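Local coordinates for 2-hydroxyisocaproyl-CoA dehydratase activator (Clostridium difficile, PDB 4EHU), which transfers one electron to (R)-2-hydroxyisocaproyl-CoA dehydratase, concomitant with ATP hydrolysis, and so activates that enzyme for the reductive branch of L-leucine fermentation, at residues 35-38 with 39-43; 76-79 with 80-83; 134-137 with 138-141; 167-170 with 171-175. All blocks are in the same frame, centred on the assembly; numbering follows the deposited sequence. Where two conformers were deposited one is given.

Contact 1 of 4, residues 35-38 with 39-43; sequences GTTG and PSRVL
The carbonyl oxygen of T37 accepts from the backbone N of R41, in the first turn of the helix that follows. The bond from R41 N to T37 O is 3.1 Å, close to straight with an N-H...O angle of 163°. In the conformer given, S40 OG adds a second bond, 2.8 Å to T37 O, in the carbonyl plane and on a lone pair. Its first torsion (chi1 62°) sets it between its own backbone N and carbonyl carbon. The other copy of S40 makes this bond less certain. One residue further on, V42 N donates to G38 O at 2.9 Å.

The amide of G38 would lack an i-4 acceptor at this helix start. T36 supplies one: its OG1 accepts from G38 N at 2.9 Å, the side-chain capping bond of a helix N-terminus. T36 OG1 is also hydrogen-bonded to the carbonyl of G33. P39, in the first turn, has no N-H to satisfy. A water bridges T36 O and S40 N by two weak bonds.

The helix is 38-50, within an actin-type ATPase fold. It is entered from the loop after strand 23-30, an outermost strand of the sheet that also holds strands 2-8 and 13-19. P39 and V42 pack on those two strands, and P39 touches S13 of the ATP site.

The R41 chain crosses that of T37. Its CD comes to 3.4 Å from T37 OG1, and R41 CG lies 3.2 Å from T37 O. T37 OG1 sits at the edge of the R41 guanidinium, near its plane.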
ATOM      1  N   GLY A  35      -4.877   2.134  21.020  1.00 49.45           N
ATOM      2  CA  GLY A  35      -6.207   2.686  20.852  1.00 57.31           C
ATOM      3  C   GLY A  35      -7.315   1.741  21.273  1.00 61.90           C
ATOM      4  O   GLY A  35      -8.488   2.110  21.248  1.00 68.52           O
ATOM      5  N   THR A  36      -6.956   0.524  21.666  1.00 59.62           N
ATOM      6  CA  THR A  36      -7.958  -0.441  22.096  1.00 50.24           C
ATOM      7  C   THR A  36      -7.802  -0.785  23.565  1.00 49.01           C
ATOM      8  O   THR A  36      -7.024  -0.162  24.288  1.00 53.67           O
ATOM      9  CB  THR A  36      -7.890  -1.751  21.279  1.00 50.91           C
ATOM     10  OG1 THR A  36      -6.759  -2.529  21.692  1.00 49.84           O
ATOM     11  CG2 THR A  36      -7.795  -1.452  19.797  1.00 48.92           C
ATOM     12  N   THR A  37      -8.563  -1.783  23.997  1.00 40.84           N
ATOM     13  CA  THR A  37      -8.523  -2.247  25.373  1.00 49.83           C
ATOM     14  C   THR A  37      -7.405  -3.272  25.533  1.00 55.74           C
ATOM     15  O   THR A  37      -7.199  -3.821  26.612  1.00 52.33           O
ATOM     16  CB  THR A  37      -9.854  -2.896  25.748  1.00 57.65           C
ATOM     17  OG1 THR A  37     -10.156  -3.935  24.807  1.00 51.98           O
ATOM     18  CG2 THR A  37     -10.971  -1.863  25.722  1.00 62.19           C
ATOM     19  N   GLY A  38      -6.686  -3.520  24.445  1.00 47.18           N
ATOM     20  CA  GLY A  38      -5.639  -4.525  24.418  1.00 49.52           C
ATOM     21  C   GLY A  38      -4.756  -4.514  25.651  1.00 36.81           C
ATOM     22  O   GLY A  38      -4.582  -5.546  26.291  1.00 42.31           O
ATOM     23  N   PRO A  39      -4.181  -3.348  25.982  1.00 40.52           N
ATOM     24  CA  PRO A  39      -3.283  -3.182  27.133  1.00 40.91           C
ATOM     25  C   PRO A  39      -3.897  -3.563  28.481  1.00 47.09           C
ATOM     26  O   PRO A  39      -3.249  -4.237  29.281  1.00 40.68           O
ATOM     27  CB  PRO A  39      -2.963  -1.686  27.103  1.00 46.57           C
ATOM     28  CG  PRO A  39      -3.060  -1.329  25.659  1.00 43.81           C
ATOM     29  CD  PRO A  39      -4.209  -2.143  25.137  1.00 41.51           C
ATOM     30  N   SER A  40      -5.127  -3.133  28.742  0.51 37.52           N
ATOM     31  CA  SER A  40      -5.768  -3.483  30.003  0.51 39.56           C
ATOM     32  C   SER A  40      -5.992  -4.993  30.074  0.51 47.80           C
ATOM     33  O   SER A  40      -5.834  -5.599  31.132  0.51 55.38           O
ATOM     34  CB  SER A  40      -7.084  -2.716  30.196  0.51 42.87           C
ATOM     35  OG  SER A  40      -8.025  -3.022  29.185  0.51 44.62           O
ATOM     36  N   ARG A  41      -6.335  -5.603  28.943  1.00 44.04           N
ATOM     37  CA  ARG A  41      -6.563  -7.037  28.887  1.00 49.10           C
ATOM     38  C   ARG A  41      -5.270  -7.816  29.118  1.00 47.39           C
ATOM     39  O   ARG A  41      -5.274  -8.871  29.751  1.00 45.32           O
ATOM     40  CB  ARG A  41      -7.181  -7.408  27.543  1.00 57.36           C
ATOM     41  CG  ARG A  41      -8.508  -6.713  27.276  1.00 61.40           C
ATOM     42  CD  ARG A  41      -8.989  -6.968  25.862  1.00 62.88           C
ATOM     43  NE  ARG A  41      -9.051  -8.395  25.568  1.00 71.75           N
ATOM     44  CZ  ARG A  41      -9.312  -8.905  24.369  1.00 80.21           C
ATOM     45  NH1 ARG A  41      -9.344 -10.221  24.202  1.00 83.49           N
ATOM     46  NH2 ARG A  41      -9.539  -8.101  23.338  1.00 79.66           N
ATOM     47  N   VAL A  42      -4.163  -7.294  28.602  1.00 33.69           N
ATOM     48  CA  VAL A  42      -2.860  -7.904  28.821  1.00 43.61           C
ATOM     49  C   VAL A  42      -2.567  -7.928  30.319  1.00 43.14           C
ATOM     50  O   VAL A  42      -2.169  -8.947  30.877  1.00 39.68           O
ATOM     51  CB  VAL A  42      -1.756  -7.122  28.074  1.00 37.85           C
ATOM     52  CG1 VAL A  42      -0.381  -7.533  28.543  1.00 35.54           C
ATOM     53  CG2 VAL A  42      -1.889  -7.323  26.573  1.00 35.14           C
ATOM     54  N   LEU A  43      -2.789  -6.797  30.967  1.00 40.77           N
ATOM     55  CA  LEU A  43      -2.538  -6.665  32.393  1.00 48.13           C
ATOM     56  C   LEU A  43      -3.373  -7.641  33.209  1.00 56.16           C
ATOM     57  O   LEU A  43      -2.859  -8.295  34.115  1.00 51.59           O
ATOM     58  CB  LEU A  43      -2.838  -5.238  32.839  1.00 36.92           C
ATOM     59  CG  LEU A  43      -1.812  -4.198  32.396  1.00 45.84           C
ATOM     60  CD1 LEU A  43      -2.312  -2.795  32.708  1.00 53.05           C
ATOM     61  CD2 LEU A  43      -0.488  -4.469  33.085  1.00 39.39           C
TER
HETATM   62  O   HOH W   1      -6.104  -0.152  27.638  1.00 55.47           O

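Contact 2 of 4, residues 76-79 with 80-83; sequences QISE and LSCH
This is a helix N-cap contact, at the junction between edge strand 75-76 and helix 79-90, beside the nucleotide site. S78 is the N-cap. Its OG accepts from L80 N at 3.1 Å, with a bent N-H...O angle of 137°. The OG points away from the S78 backbone N (chi1 168°), and this carries it forward over the first turn. The same oxygen lies 3.5 Å from L80 CB, so the leucine stem lines the cap.

Two backbone bonds start the helix. C82 N donates to S78 O at 3.0 Å, and H83 N donates to E79 O at 2.9 Å. H83 CD2 also comes to 3.3 Å from E79 O.

E79 and H83 are joined at their far ends by one water. It lies 2.8 Å from E79 OE1 and 3.0 Å from H83 NE2. Each group has a second partner: E79 OE1 makes a salt bridge with K106, and H83 ND1 bonds T243. The E79 side chain lies close to the bound nucleotide and the magnesium ion.

Elsewhere in the turn, I77 CG2 meets C82 SG at 4.0 Å. Both side chains pack on strand 57-63 and on Y251 of helix 243-261, while L80 reaches L116 and F119 of strand 116-122.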
ATOM      1  N   GLN A  76       8.789   5.352  29.508  1.00 27.33           N
ATOM      2  CA  GLN A  76       8.366   4.962  28.176  1.00 25.27           C
ATOM      3  C   GLN A  76       9.619   4.956  27.324  1.00 25.78           C
ATOM      4  O   GLN A  76      10.291   5.974  27.220  1.00 30.38           O
ATOM      5  CB  GLN A  76       7.358   5.973  27.633  1.00 28.23           C
ATOM      6  CG  GLN A  76       6.130   6.102  28.498  1.00 40.93           C
ATOM      7  CD  GLN A  76       5.611   7.523  28.552  1.00 51.45           C
ATOM      8  OE1 GLN A  76       6.383   8.481  28.627  1.00 38.48           O
ATOM      9  NE2 GLN A  76       4.297   7.668  28.500  1.00 45.71           N
ATOM     10  N   ILE A  77       9.927   3.832  26.684  1.00 26.08           N
ATOM     11  CA  ILE A  77      11.223   3.697  26.010  1.00 24.14           C
ATOM     12  C   ILE A  77      11.036   3.216  24.594  1.00 26.80           C
ATOM     13  O   ILE A  77      10.159   2.417  24.328  1.00 24.51           O
ATOM     14  CB  ILE A  77      12.160   2.718  26.767  1.00 24.03           C
ATOM     15  CG1 ILE A  77      12.485   3.269  28.164  1.00 24.71           C
ATOM     16  CG2 ILE A  77      13.457   2.505  26.014  1.00 25.54           C
ATOM     17  CD1 ILE A  77      13.237   2.265  29.033  1.00 27.17           C
ATOM     18  N   SER A  78      11.871   3.730  23.703  1.00 22.18           N
ATOM     19  CA  SER A  78      11.908   3.313  22.291  1.00 22.96           C
ATOM     20  C   SER A  78      11.843   1.786  22.078  1.00 20.69           C
ATOM     21  O   SER A  78      12.530   1.010  22.755  1.00 20.80           O
ATOM     22  CB  SER A  78      13.205   3.835  21.675  1.00 20.84           C
ATOM     23  OG  SER A  78      13.452   3.252  20.403  1.00 23.35           O
ATOM     24  N   GLU A  79      11.041   1.359  21.106  1.00 23.15           N
ATOM     25  CA  GLU A  79      10.970  -0.068  20.792  1.00 22.27           C
ATOM     26  C   GLU A  79      12.225  -0.560  20.086  1.00 19.06           C
ATOM     27  O   GLU A  79      12.482  -1.772  20.070  1.00 19.72           O
ATOM     28  CB  GLU A  79       9.723  -0.409  19.973  1.00 17.64           C
ATOM     29  CG  GLU A  79       9.771   0.056  18.535  1.00 21.42           C
ATOM     30  CD  GLU A  79       8.379   0.276  17.954  1.00 22.92           C
ATOM     31  OE1 GLU A  79       7.991  -0.490  17.037  1.00 19.52           O
ATOM     32  OE2 GLU A  79       7.694   1.241  18.383  1.00 24.82           O
ATOM     33  N   LEU A  80      13.031   0.337  19.525  1.00 21.12           N
ATOM     34  CA  LEU A  80      14.311  -0.110  18.971  1.00 19.64           C
ATOM     35  C   LEU A  80      15.172  -0.582  20.122  1.00 20.15           C
ATOM     36  O   LEU A  80      15.795  -1.653  20.064  1.00 19.94           O
ATOM     37  CB  LEU A  80      15.063   0.990  18.231  1.00 19.38           C
ATOM     38  CG  LEU A  80      14.511   1.440  16.873  1.00 26.42           C
ATOM     39  CD1 LEU A  80      13.037   1.813  16.938  1.00 33.39           C
ATOM     40  CD2 LEU A  80      15.344   2.620  16.345  1.00 22.68           C
ATOM     41  N   SER A  81      15.218   0.216  21.179  1.00 18.52           N
ATOM     42  CA  SER A  81      16.013  -0.167  22.347  1.00 19.35           C
ATOM     43  C   SER A  81      15.452  -1.418  23.011  1.00 19.23           C
ATOM     44  O   SER A  81      16.206  -2.311  23.433  1.00 20.10           O
ATOM     45  CB  SER A  81      16.049   0.963  23.377  1.00 21.42           C
ATOM     46  OG  SER A  81      16.547   2.138  22.758  1.00 23.85           O
ATOM     47  N   CYS A  82      14.133  -1.481  23.133  1.00 17.47           N
ATOM     48  CA  CYS A  82      13.532  -2.609  23.823  1.00 18.83           C
ATOM     49  C   CYS A  82      13.708  -3.915  23.037  1.00 18.36           C
ATOM     50  O   CYS A  82      14.046  -4.926  23.639  1.00 18.44           O
ATOM     51  CB  CYS A  82      12.066  -2.357  24.144  1.00 20.50           C
ATOM     52  SG  CYS A  82      11.845  -1.099  25.457  1.00 21.39           S
ATOM     53  N   HIS A  83      13.495  -3.924  21.725  1.00 17.49           N
ATOM     54  CA  HIS A  83      13.726  -5.178  20.994  1.00 16.28           C
ATOM     55  C   HIS A  83      15.191  -5.589  21.048  1.00 16.07           C
ATOM     56  O   HIS A  83      15.491  -6.753  21.210  1.00 18.02           O
ATOM     57  CB  HIS A  83      13.269  -5.077  19.537  1.00 18.89           C
ATOM     58  CG  HIS A  83      11.798  -5.270  19.353  1.00 18.08           C
ATOM     59  ND1 HIS A  83      11.169  -6.470  19.590  1.00 16.81           N
ATOM     60  CD2 HIS A  83      10.841  -4.425  18.897  1.00 18.86           C
ATOM     61  CE1 HIS A  83       9.881  -6.355  19.316  1.00 20.16           C
ATOM     62  NE2 HIS A  83       9.653  -5.117  18.909  1.00 20.01           N
TER
HETATM   63  O   HOH W   2       8.016  -3.295  17.114  1.00 15.48           O

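Contact 3 of 4, residues 134-137 with 138-141; sequences DVMA and KIIE. With ANP (phosphoaminophosphonic acid-adenylate ester), chain D.
This contact runs from the ribose pocket of the ATP site to the C-terminal end of helix 130-140. D134 grips the sugar of the bound analogue with both carboxylate oxygens. The ribose O2' donates to D134 OD1 at 2.8 Å, and O3' donates to D134 OD2, also at 2.8 Å. The two bonds together fix the rotation of the carboxylate.

Behind D134 the backbone runs on as helix. K138 N donates to D134 O at 3.2 Å, which ties the residue to the next turn. I140 N binds M136 O at 3.0 Å.

I139 lies alongside both V135 and M136, pointing the same way as each. Its CD1 meets V135 CG1 at 4.0 Å and M136 SD at 4.2 Å. The M136 chain bends at CB-CG (chi2 -57°), which lays its sulfur beside the isoleucine. V135 and I139 pack on E169 of helix 165-177. I140 reaches both that helix, at V172, and helix 182-204, which M136 also touches. K138 stretches away from them, fully extended.

E141, with a positive phi of 59°, makes a weak bond from its N to K138 O; it is the C-prime residue of the Schellman motif that finishes the helix.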
ATOM      1  N   ASP A 134      -2.118 -10.241   6.854  1.00 20.43           N
ATOM      2  CA  ASP A 134      -3.452 -10.314   7.426  1.00 27.45           C
ATOM      3  C   ASP A 134      -4.477 -10.132   6.306  1.00 23.63           C
ATOM      4  O   ASP A 134      -5.493 -10.830   6.254  1.00 27.40           O
ATOM      5  CB  ASP A 134      -3.641  -9.251   8.522  1.00 27.52           C
ATOM      6  CG  ASP A 134      -2.680  -9.436   9.704  1.00 31.72           C
ATOM      7  OD1 ASP A 134      -2.099 -10.531   9.862  1.00 29.47           O
ATOM      8  OD2 ASP A 134      -2.508  -8.470  10.476  1.00 33.03           O
ATOM      9  N   VAL A 135      -4.190  -9.214   5.388  1.00 22.43           N
ATOM     10  CA  VAL A 135      -5.063  -8.979   4.235  1.00 19.53           C
ATOM     11  C   VAL A 135      -5.170 -10.225   3.354  1.00 24.60           C
ATOM     12  O   VAL A 135      -6.268 -10.613   2.939  1.00 27.90           O
ATOM     13  CB  VAL A 135      -4.561  -7.784   3.386  1.00 24.84           C
ATOM     14  CG1 VAL A 135      -5.202  -7.787   2.022  1.00 24.60           C
ATOM     15  CG2 VAL A 135      -4.858  -6.458   4.110  1.00 23.42           C
ATOM     16  N   MET A 136      -4.040 -10.872   3.065  1.00 21.41           N
ATOM     17  CA  MET A 136      -4.062 -12.046   2.206  1.00 21.66           C
ATOM     18  C   MET A 136      -4.708 -13.253   2.892  1.00 23.00           C
ATOM     19  O   MET A 136      -5.395 -14.026   2.243  1.00 24.32           O
ATOM     20  CB  MET A 136      -2.643 -12.431   1.804  1.00 21.71           C
ATOM     21  CG  MET A 136      -1.941 -11.359   1.002  1.00 21.01           C
ATOM     22  SD  MET A 136      -2.868 -10.914  -0.485  1.00 25.36           S
ATOM     23  CE  MET A 136      -2.125  -9.306  -0.772  1.00 32.47           C
ATOM     24  N   ALA A 137      -4.467 -13.412   4.194  1.00 23.25           N
ATOM     25  CA  ALA A 137      -5.039 -14.543   4.932  1.00 27.39           C
ATOM     26  C   ALA A 137      -6.564 -14.495   4.854  1.00 24.01           C
ATOM     27  O   ALA A 137      -7.224 -15.533   4.706  1.00 26.72           O
ATOM     28  CB  ALA A 137      -4.576 -14.518   6.391  1.00 23.21           C
ATOM     29  N   LYS A 138      -7.113 -13.289   4.937  1.00 26.07           N
ATOM     30  CA  LYS A 138      -8.554 -13.091   4.870  1.00 37.00           C
ATOM     31  C   LYS A 138      -9.090 -13.506   3.506  1.00 35.44           C
ATOM     32  O   LYS A 138     -10.129 -14.157   3.404  1.00 32.22           O
ATOM     33  CB  LYS A 138      -8.899 -11.625   5.158  1.00 30.06           C
ATOM     34  CG  LYS A 138     -10.384 -11.307   5.217  1.00 48.58           C
ATOM     35  CD  LYS A 138     -10.591  -9.819   5.494  1.00 59.88           C
ATOM     36  CE  LYS A 138     -12.059  -9.468   5.714  1.00 69.49           C
ATOM     37  NZ  LYS A 138     -12.256  -8.012   6.005  1.00 67.23           N
ATOM     38  N   ILE A 139      -8.365 -13.154   2.451  1.00 28.60           N
ATOM     39  CA  ILE A 139      -8.824 -13.439   1.097  1.00 31.90           C
ATOM     40  C   ILE A 139      -8.787 -14.923   0.766  1.00 31.46           C
ATOM     41  O   ILE A 139      -9.691 -15.444   0.101  1.00 33.21           O
ATOM     42  CB  ILE A 139      -7.976 -12.691   0.072  1.00 30.15           C
ATOM     43  CG1 ILE A 139      -8.055 -11.199   0.350  1.00 39.68           C
ATOM     44  CG2 ILE A 139      -8.464 -12.984  -1.342  1.00 47.41           C
ATOM     45  CD1 ILE A 139      -6.997 -10.428  -0.359  1.00 48.72           C
ATOM     46  N   ILE A 140      -7.738 -15.612   1.214  1.00 25.52           N
ATOM     47  CA  ILE A 140      -7.614 -17.037   0.926  1.00 31.03           C
ATOM     48  C   ILE A 140      -8.334 -17.873   1.987  1.00 29.07           C
ATOM     49  O   ILE A 140      -8.400 -19.089   1.883  1.00 33.41           O
ATOM     50  CB  ILE A 140      -6.142 -17.458   0.803  1.00 31.61           C
ATOM     51  CG1 ILE A 140      -5.421 -17.298   2.135  1.00 30.17           C
ATOM     52  CG2 ILE A 140      -5.442 -16.636  -0.286  1.00 30.70           C
ATOM     53  CD1 ILE A 140      -4.007 -17.838   2.104  1.00 33.92           C
ATOM     54  N   GLU A 141      -8.891 -17.191   2.982  1.00 25.71           N
ATOM     55  CA  GLU A 141      -9.700 -17.799   4.032  1.00 29.74           C
ATOM     56  C   GLU A 141      -8.959 -18.862   4.847  1.00 33.18           C
ATOM     57  O   GLU A 141      -9.442 -19.971   5.036  1.00 32.84           O
ATOM     58  CB  GLU A 141     -11.003 -18.344   3.441  1.00 34.60           C
ATOM     59  CG  GLU A 141     -11.790 -17.252   2.736  1.00 53.20           C
ATOM     60  CD  GLU A 141     -13.117 -17.725   2.185  1.00 68.34           C
ATOM     61  OE1 GLU A 141     -13.317 -18.952   2.086  1.00 60.64           O
ATOM     62  OE2 GLU A 141     -13.957 -16.862   1.853  1.00 70.80           O
TER
HETATM   63  PG  ANP D 302       4.214  -2.533  14.930  1.00 18.56           P
HETATM   64  O1G ANP D 302       3.719  -1.222  15.530  1.00 19.89           O
HETATM   65  O2G ANP D 302       5.480  -2.976  15.619  1.00 19.33           O
HETATM   66  O3G ANP D 302       4.342  -2.484  13.458  1.00 20.61           O
HETATM   67  PB  ANP D 302       2.887  -4.768  16.488  1.00 19.07           P
HETATM   68  O1B ANP D 302       1.555  -4.725  17.189  1.00 21.23           O
HETATM   69  O2B ANP D 302       4.128  -4.737  17.383  1.00 17.41           O
HETATM   70  N3B ANP D 302       2.881  -3.567  15.243  1.00 18.01           N
HETATM   71  PA  ANP D 302       3.390  -7.618  16.228  1.00 18.79           P
HETATM   72  O1A ANP D 302       2.634  -7.873  17.485  1.00 19.66           O
HETATM   73  O2A ANP D 302       4.901  -7.665  16.194  1.00 17.97           O
HETATM   74  O3A ANP D 302       2.966  -6.163  15.651  1.00 18.26           O
HETATM   75  O5' ANP D 302       2.874  -8.541  15.018  1.00 18.30           O
HETATM   76  C5' ANP D 302       1.516  -8.459  14.574  1.00 19.73           C
HETATM   77  C4' ANP D 302       1.273  -9.549  13.536  1.00 26.26           C
HETATM   78  O4' ANP D 302       1.960 -10.786  13.663  1.00 22.75           O
HETATM   79  C3' ANP D 302       0.038  -9.662  12.661  1.00 23.33           C
HETATM   80  O3' ANP D 302      -0.033  -8.575  11.727  1.00 22.02           O
HETATM   81  C2' ANP D 302       0.209 -11.047  12.028  1.00 25.59           C
HETATM   82  O2' ANP D 302       0.544 -10.978  10.631  1.00 25.85           O
HETATM   83  C1' ANP D 302       1.348 -11.733  12.781  1.00 22.88           C
HETATM   84  N9  ANP D 302       0.903 -12.842  13.645  1.00 21.97           N
HETATM   85  C8  ANP D 302       0.261 -12.743  14.828  1.00 23.52           C
HETATM   86  N7  ANP D 302       0.061 -13.970  15.369  1.00 23.49           N
HETATM   87  C5  ANP D 302       0.599 -14.865  14.505  1.00 20.90           C
HETATM   88  C6  ANP D 302       0.750 -16.321  14.458  1.00 22.14           C
HETATM   89  N6  ANP D 302       0.245 -17.073  15.465  1.00 23.58           N
HETATM   90  N1  ANP D 302       1.388 -16.860  13.387  1.00 20.67           N
HETATM   91  C2  ANP D 302       1.890 -16.117  12.391  1.00 22.10           C
HETATM   92  N3  ANP D 302       1.779 -14.779  12.365  1.00 20.97           N
HETATM   93  C4  ANP D 302       1.164 -14.121  13.380  1.00 20.77           C

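Contact 4 of 4, residues 167-170 with 171-175; sequences FAES and EVISH
E169 and I173 meet one turn apart on helix 165-177, where backbone hydrogen bonds do most of the work. I173 N donates to E169 O at 2.9 Å and is nearly straight at 169°. V172 N binds A168 O at 3.0 Å, and S174 N binds S170 O at 3.0 Å. The bond from E171 N to F167 O is longer, at 3.3 Å.

Apolar packing is light between the segments. I173 CD1 touches E169 CG at 4.0 Å, the two side chains running across each other. E169 holds its CG opposite its backbone N (chi1 168°). The aliphatic part of E169 thus flanks the isoleucine. V172 sends CG2 over A168 O and is buried against I185 and I189 of helix 182-204.

Water adds a polar link. One water donates to S170 O at 2.8 Å. S170 O therefore takes both this water and the S174 amide. In the conformer given, the water also lies 2.9 Å from S174 OG; S174 has a second conformer, so this end of the bridge is less certain.

Other polar ends bond beyond the two segments. S170 OG is hydrogen-bonded to R131 of the second subunit, and F167 packs on the same arginine. E171 uses both carboxylate oxygens: OE2 on the hydroxyl of S162 and OE1 on the amide of S161. H175 NE2 binds the carbonyl of S159.

The chemistry implies a helix with divided duties. The backbone bonds described hold successive turns together. E171 and H175 tie it to residues 159-162, and S170 to R131 of the second subunit, close to C164, a ligand of the [4Fe-4S] cluster.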
ATOM      1  N   PHE A 167      -2.659  -4.206  -5.296  1.00 21.58           N
ATOM      2  CA  PHE A 167      -2.519  -4.897  -6.576  1.00 21.92           C
ATOM      3  C   PHE A 167      -2.222  -6.394  -6.381  1.00 20.24           C
ATOM      4  O   PHE A 167      -2.687  -7.228  -7.161  1.00 23.39           O
ATOM      5  CB  PHE A 167      -1.433  -4.246  -7.439  1.00 20.65           C
ATOM      6  CG  PHE A 167      -1.762  -2.845  -7.878  1.00 22.29           C
ATOM      7  CD1 PHE A 167      -3.058  -2.501  -8.255  1.00 21.82           C
ATOM      8  CD2 PHE A 167      -0.781  -1.872  -7.913  1.00 24.99           C
ATOM      9  CE1 PHE A 167      -3.367  -1.208  -8.667  1.00 28.77           C
ATOM     10  CE2 PHE A 167      -1.084  -0.565  -8.322  1.00 23.72           C
ATOM     11  CZ  PHE A 167      -2.379  -0.233  -8.706  1.00 22.91           C
ATOM     12  N   ALA A 168      -1.469  -6.738  -5.343  1.00 18.83           N
ATOM     13  CA  ALA A 168      -1.138  -8.142  -5.082  1.00 20.93           C
ATOM     14  C   ALA A 168      -2.410  -8.898  -4.701  1.00 22.08           C
ATOM     15  O   ALA A 168      -2.583 -10.058  -5.064  1.00 23.93           O
ATOM     16  CB  ALA A 168      -0.096  -8.248  -3.962  1.00 19.54           C
ATOM     17  N   GLU A 169      -3.299  -8.241  -3.961  1.00 20.39           N
ATOM     18  CA  GLU A 169      -4.564  -8.878  -3.592  1.00 24.84           C
ATOM     19  C   GLU A 169      -5.353  -9.300  -4.840  1.00 25.31           C
ATOM     20  O   GLU A 169      -5.928 -10.389  -4.888  1.00 23.27           O
ATOM     21  CB  GLU A 169      -5.414  -7.930  -2.748  1.00 33.22           C
ATOM     22  CG  GLU A 169      -6.839  -8.404  -2.574  1.00 56.35           C
ATOM     23  CD  GLU A 169      -7.602  -7.624  -1.517  1.00 67.48           C
ATOM     24  OE1 GLU A 169      -7.121  -6.557  -1.097  1.00 35.78           O
ATOM     25  OE2 GLU A 169      -8.685  -8.084  -1.099  1.00 85.26           O
ATOM     26  N   SER A 170      -5.395  -8.439  -5.847  1.00 24.85           N
ATOM     27  CA  SER A 170      -6.058  -8.820  -7.097  1.00 24.86           C
ATOM     28  C   SER A 170      -5.400 -10.034  -7.758  1.00 24.75           C
ATOM     29  O   SER A 170      -6.092 -10.882  -8.327  1.00 24.21           O
ATOM     30  CB  SER A 170      -6.067  -7.650  -8.063  1.00 26.48           C
ATOM     31  OG  SER A 170      -6.906  -6.627  -7.568  1.00 30.27           O
ATOM     32  N   GLU A 171      -4.072 -10.122  -7.707  1.00 23.61           N
ATOM     33  CA  GLU A 171      -3.403 -11.301  -8.279  1.00 22.49           C
ATOM     34  C   GLU A 171      -3.766 -12.564  -7.518  1.00 21.75           C
ATOM     35  O   GLU A 171      -3.952 -13.596  -8.126  1.00 23.83           O
ATOM     36  CB  GLU A 171      -1.867 -11.161  -8.307  1.00 21.24           C
ATOM     37  CG  GLU A 171      -1.415 -10.043  -9.234  1.00 25.14           C
ATOM     38  CD  GLU A 171       0.104  -9.955  -9.351  1.00 29.69           C
ATOM     39  OE1 GLU A 171       0.743 -10.958  -9.740  1.00 27.05           O
ATOM     40  OE2 GLU A 171       0.652  -8.880  -9.047  1.00 29.94           O
ATOM     41  N   VAL A 172      -3.858 -12.465  -6.198  1.00 18.26           N
ATOM     42  CA  VAL A 172      -4.170 -13.619  -5.356  1.00 19.21           C
ATOM     43  C   VAL A 172      -5.612 -14.061  -5.614  1.00 21.15           C
ATOM     44  O   VAL A 172      -5.891 -15.247  -5.726  1.00 23.40           O
ATOM     45  CB  VAL A 172      -3.932 -13.300  -3.858  1.00 22.30           C
ATOM     46  CG1 VAL A 172      -4.544 -14.359  -2.952  1.00 21.07           C
ATOM     47  CG2 VAL A 172      -2.440 -13.177  -3.583  1.00 20.58           C
ATOM     48  N   ILE A 173      -6.519 -13.104  -5.739  1.00 23.86           N
ATOM     49  CA  ILE A 173      -7.890 -13.422  -6.131  1.00 29.12           C
ATOM     50  C   ILE A 173      -7.914 -14.172  -7.459  1.00 28.10           C
ATOM     51  O   ILE A 173      -8.644 -15.146  -7.611  1.00 27.35           O
ATOM     52  CB  ILE A 173      -8.750 -12.156  -6.195  1.00 22.79           C
ATOM     53  CG1 ILE A 173      -8.956 -11.631  -4.781  1.00 26.67           C
ATOM     54  CG2 ILE A 173     -10.111 -12.436  -6.869  1.00 27.08           C
ATOM     55  CD1 ILE A 173      -9.652 -10.281  -4.715  1.00 39.37           C
ATOM     56  N   SER A 174      -7.096 -13.744  -8.412  0.51 23.96           N
ATOM     57  CA  SER A 174      -7.055 -14.400  -9.710  0.51 24.33           C
ATOM     58  C   SER A 174      -6.503 -15.810  -9.603  0.51 26.12           C
ATOM     59  O   SER A 174      -6.974 -16.723 -10.283  0.51 26.93           O
ATOM     60  CB  SER A 174      -6.224 -13.592 -10.697  0.51 31.51           C
ATOM     61  OG  SER A 174      -6.909 -12.408 -11.034  0.51 27.68           O
ATOM     62  N   HIS A 175      -5.492 -15.983  -8.761  1.00 22.14           N
ATOM     63  CA  HIS A 175      -4.924 -17.303  -8.542  1.00 22.15           C
ATOM     64  C   HIS A 175      -5.956 -18.239  -7.933  1.00 30.54           C
ATOM     65  O   HIS A 175      -6.027 -19.408  -8.302  1.00 27.90           O
ATOM     66  CB  HIS A 175      -3.694 -17.225  -7.646  1.00 22.02           C
ATOM     67  CG  HIS A 175      -2.468 -16.694  -8.324  1.00 26.74           C
ATOM     68  ND1 HIS A 175      -1.980 -17.212  -9.505  1.00 32.73           N
ATOM     69  CD2 HIS A 175      -1.591 -15.735  -7.943  1.00 27.49           C
ATOM     70  CE1 HIS A 175      -0.869 -16.577  -9.837  1.00 33.28           C
ATOM     71  NE2 HIS A 175      -0.614 -15.670  -8.907  1.00 30.08           N
TER
HETATM   72  O   HOH W   3      -8.495 -10.371  -9.628  1.00 33.77           O

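Contacts 3 and 4 pack directly against each other. Their centres are 11 Å apart, with M136 CE 3.6 Å from E169 N, I140 CG2 3.6 Å from V172 CG1 and I139 CG2 3.7 Å from I173 CG1. The pair joins the ribose end of the nucleotide, held in contact 3, to the neighbourhood of the iron-sulfur cluster, about 6 Å from the F167 side chain of contact 4. Contacts 1 and 2 are helix starts with centres 19 Å apart. The E79 side chain of contact 2 is about 4 Å from the nucleotide, and the T36 side chain of contact 1 about 10 Å. Contacts 2 and 3 lie on opposite sides of the chain's centre, centres 30 Å apart.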